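Local coordinates for protein cytidylyltransferase (Leptospira borgpetersenii serovar Hardjo-bovis, PDB 6OEW) that probably transfers a cytidylyl group as a metal-dependent nucleotidyltransferase of the GT-A clan, at residues K211-Y216 with E229-N234. Sequence-based numbering, arbitrary orientation.
Sequences KSCISY and EVIKKN
Val230 meets Tyr216 through one methyl: CG1 approaches the root of the phenol ring obliquely, 3.6 Å from Tyr216 CG and nearly as close to its CB. The same methyl makes an off-centre CH-pi contact, 4.1 Å from the ring centroid and 30° off the ring normal. A chi1 of 158° puts CG1 roughly anti to the backbone N of Val230, on the branch that faces the tyrosine. Phe217, which follows in the loop, also touches Val230.

Ile231, one residue on, serves the buried end of the interface. Its extended chain carries the CD1 methyl to Cys213, where it lies 4.0 Å from SG, a purely apolar touch. Ile237 packs on Cys213 and on Tyr216 as well, and Tyr197 on Ile231. The contact thus joins the C-terminal ends of helices 204-214 and 224-233, the last two helices of the chain, at the periphery of the GT-A-type alpha/beta fold expected of this family, its centre about 21 Å from the centre of the chain and away from the magnesium-site residue Asp108.

Asn234, the first residue to leave helical geometry after helix 224-233, places its amide beside the outer half of the tyrosine ring. CG and ND2 of Asn234 are each 3.5 Å from Tyr216 CE1, and OD1 lies 3.6 Å from Tyr216 OH; the ring and amide planes are inclined by 46°. The amide is steadied from the last turn of the preceding helix, because Asn234 ND2 donates to Val230 O at 3.0 Å, in a fairly straight bond with the acceptor close to the amide plane, which limits rotation of the amide against the phenol. Val230 O also accepts from Asn234 N, at 2.8 Å, and so takes two donors from the one residue.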
ATOM      1  N   LYS A 211       3.675 -15.207  -7.664  1.00 39.78           N
ATOM      2  CA  LYS A 211       4.929 -15.901  -7.934  1.00 44.24           C
ATOM      3  C   LYS A 211       5.136 -16.083  -9.428  1.00 46.64           C
ATOM      4  O   LYS A 211       6.257 -15.941  -9.933  1.00 44.17           O
ATOM      5  CB  LYS A 211       4.944 -17.246  -7.206  1.00 40.65           C
ATOM      6  CG  LYS A 211       5.388 -17.097  -5.758  1.00 39.91           C
ATOM      7  CD  LYS A 211       5.202 -18.403  -4.924  1.00 42.89           C
ATOM      8  CE  LYS A 211       5.328 -19.688  -5.689  1.00 51.13           C
ATOM      9  NZ  LYS A 211       5.098 -20.914  -4.790  1.00 44.69           N
ATOM     10  N   SER A 212       4.064 -16.382 -10.156  1.00 41.99           N
ATOM     11  CA  SER A 212       4.194 -16.520 -11.599  1.00 49.55           C
ATOM     12  C   SER A 212       4.537 -15.181 -12.252  1.00 48.15           C
ATOM     13  O   SER A 212       5.403 -15.119 -13.133  1.00 44.39           O
ATOM     14  CB  SER A 212       2.909 -17.107 -12.167  1.00 47.96           C
ATOM     15  OG  SER A 212       2.777 -18.448 -11.743  1.00 52.47           O
ATOM     16  N   CYS A 213       3.900 -14.102 -11.793  1.00 41.51           N
ATOM     17  CA  CYS A 213       4.175 -12.761 -12.299  1.00 45.89           C
ATOM     18  C   CYS A 213       5.659 -12.442 -12.281  1.00 48.69           C
ATOM     19  O   CYS A 213       6.243 -12.072 -13.310  1.00 49.63           O
ATOM     20  CB  CYS A 213       3.436 -11.717 -11.458  1.00 47.33           C
ATOM     21  SG  CYS A 213       1.698 -11.555 -11.786  1.00 43.39           S
ATOM     22  N   ILE A 214       6.276 -12.502 -11.095  1.00 40.30           N
ATOM     23  CA  ILE A 214       7.639 -12.004 -10.995  1.00 42.73           C
ATOM     24  C   ILE A 214       8.599 -12.882 -11.775  1.00 49.53           C
ATOM     25  O   ILE A 214       9.704 -12.431 -12.106  1.00 50.09           O
ATOM     26  CB  ILE A 214       8.112 -11.858  -9.541  1.00 38.77           C
ATOM     27  CG1 ILE A 214       8.077 -13.202  -8.818  1.00 40.90           C
ATOM     28  CG2 ILE A 214       7.268 -10.821  -8.789  1.00 36.67           C
ATOM     29  CD1 ILE A 214       8.674 -13.115  -7.444  1.00 39.86           C
ATOM     30  N   SER A 215       8.196 -14.109 -12.117  1.00 46.83           N
ATOM     31  CA  SER A 215       9.092 -15.003 -12.842  1.00 50.76           C
ATOM     32  C   SER A 215       9.354 -14.544 -14.274  1.00 47.78           C
ATOM     33  O   SER A 215      10.290 -15.045 -14.899  1.00 52.53           O
ATOM     34  CB  SER A 215       8.542 -16.438 -12.831  1.00 54.46           C
ATOM     35  OG  SER A 215       7.499 -16.626 -13.771  1.00 54.06           O
ATOM     36  N   TYR A 216       8.590 -13.587 -14.796  1.00 49.17           N
ATOM     37  CA  TYR A 216       8.810 -13.084 -16.149  1.00 53.19           C
ATOM     38  C   TYR A 216       9.717 -11.871 -16.192  1.00 53.41           C
ATOM     39  O   TYR A 216       9.956 -11.336 -17.276  1.00 59.71           O
ATOM     40  CB  TYR A 216       7.484 -12.727 -16.818  1.00 53.27           C
ATOM     41  CG  TYR A 216       6.667 -13.931 -17.182  1.00 55.34           C
ATOM     42  CD1 TYR A 216       6.584 -14.364 -18.499  1.00 59.62           C
ATOM     43  CD2 TYR A 216       5.997 -14.650 -16.206  1.00 51.41           C
ATOM     44  CE1 TYR A 216       5.842 -15.470 -18.834  1.00 60.49           C
ATOM     45  CE2 TYR A 216       5.257 -15.758 -16.531  1.00 55.08           C
ATOM     46  CZ  TYR A 216       5.180 -16.163 -17.844  1.00 58.78           C
ATOM     47  OH  TYR A 216       4.437 -17.273 -18.171  1.00 55.62           O
ATOM     48  N   GLU A 229       0.959  -6.149 -19.293  1.00 48.13           N
ATOM     49  CA  GLU A 229       1.209  -6.647 -20.645  1.00 52.59           C
ATOM     50  C   GLU A 229       1.692  -8.090 -20.625  1.00 51.06           C
ATOM     51  O   GLU A 229       1.317  -8.881 -21.494  1.00 53.24           O
ATOM     52  CB  GLU A 229       2.209  -5.748 -21.372  1.00 52.71           C
ATOM     53  CG  GLU A 229       1.618  -4.416 -21.810  1.00 66.19           C
ATOM     54  CD  GLU A 229       0.396  -4.576 -22.710  1.00 76.58           C
ATOM     55  OE1 GLU A 229       0.351  -5.538 -23.510  1.00 78.28           O
ATOM     56  OE2 GLU A 229      -0.526  -3.739 -22.610  1.00 78.44           O
ATOM     57  N   VAL A 230       2.502  -8.458 -19.632  1.00 50.26           N
ATOM     58  CA  VAL A 230       2.953  -9.844 -19.522  1.00 53.94           C
ATOM     59  C   VAL A 230       1.788 -10.771 -19.168  1.00 52.38           C
ATOM     60  O   VAL A 230       1.680 -11.880 -19.706  1.00 56.89           O
ATOM     61  CB  VAL A 230       4.104  -9.948 -18.501  1.00 57.64           C
ATOM     62  CG1 VAL A 230       4.224 -11.355 -17.959  1.00 62.57           C
ATOM     63  CG2 VAL A 230       5.412  -9.542 -19.152  1.00 61.73           C
ATOM     64  N   ILE A 231       0.907 -10.338 -18.261  1.00 47.94           N
ATOM     65  CA  ILE A 231      -0.298 -11.106 -17.939  1.00 52.66           C
ATOM     66  C   ILE A 231      -1.188 -11.247 -19.170  1.00 55.94           C
ATOM     67  O   ILE A 231      -1.746 -12.322 -19.438  1.00 52.78           O
ATOM     68  CB  ILE A 231      -1.059 -10.450 -16.768  1.00 46.18           C
ATOM     69  CG1 ILE A 231      -0.262 -10.538 -15.459  1.00 44.75           C
ATOM     70  CG2 ILE A 231      -2.436 -11.082 -16.608  1.00 47.14           C
ATOM     71  CD1 ILE A 231      -0.774  -9.622 -14.331  1.00 41.63           C
ATOM     72  N   LYS A 232      -1.321 -10.174 -19.957  1.00 52.02           N
ATOM     73  CA  LYS A 232      -2.130 -10.271 -21.166  1.00 55.05           C
ATOM     74  C   LYS A 232      -1.521 -11.236 -22.179  1.00 62.53           C
ATOM     75  O   LYS A 232      -2.261 -11.924 -22.896  1.00 63.40           O
ATOM     76  CB  LYS A 232      -2.332  -8.884 -21.785  1.00 56.13           C
ATOM     77  CG  LYS A 232      -3.288  -8.014 -20.970  1.00 64.27           C
ATOM     78  CD  LYS A 232      -3.687  -6.735 -21.715  1.00 73.73           C
ATOM     79  CE  LYS A 232      -4.628  -5.857 -20.871  1.00 72.54           C
ATOM     80  NZ  LYS A 232      -5.903  -6.537 -20.479  1.00 68.01           N
ATOM     81  N   LYS A 233      -0.188 -11.316 -22.247  1.00 61.41           N
ATOM     82  CA  LYS A 233       0.451 -12.248 -23.172  1.00 62.12           C
ATOM     83  C   LYS A 233       0.480 -13.670 -22.629  1.00 59.23           C
ATOM     84  O   LYS A 233       0.527 -14.626 -23.412  1.00 61.83           O
ATOM     85  CB  LYS A 233       1.875 -11.790 -23.490  1.00 61.53           C
ATOM     86  N   ASN A 234       0.456 -13.830 -21.306  1.00 56.64           N
ATOM     87  CA  ASN A 234       0.502 -15.135 -20.647  1.00 60.32           C
ATOM     88  C   ASN A 234      -0.682 -15.248 -19.696  1.00 55.46           C
ATOM     89  O   ASN A 234      -0.509 -15.225 -18.473  1.00 53.07           O
ATOM     90  CB  ASN A 234       1.826 -15.311 -19.904  1.00 56.52           C
ATOM     91  CG  ASN A 234       3.026 -15.153 -20.818  1.00 64.38           C
ATOM     92  OD1 ASN A 234       3.491 -16.124 -21.417  1.00 64.31           O
ATOM     93  ND2 ASN A 234       3.515 -13.920 -20.955  1.00 60.68           N
TER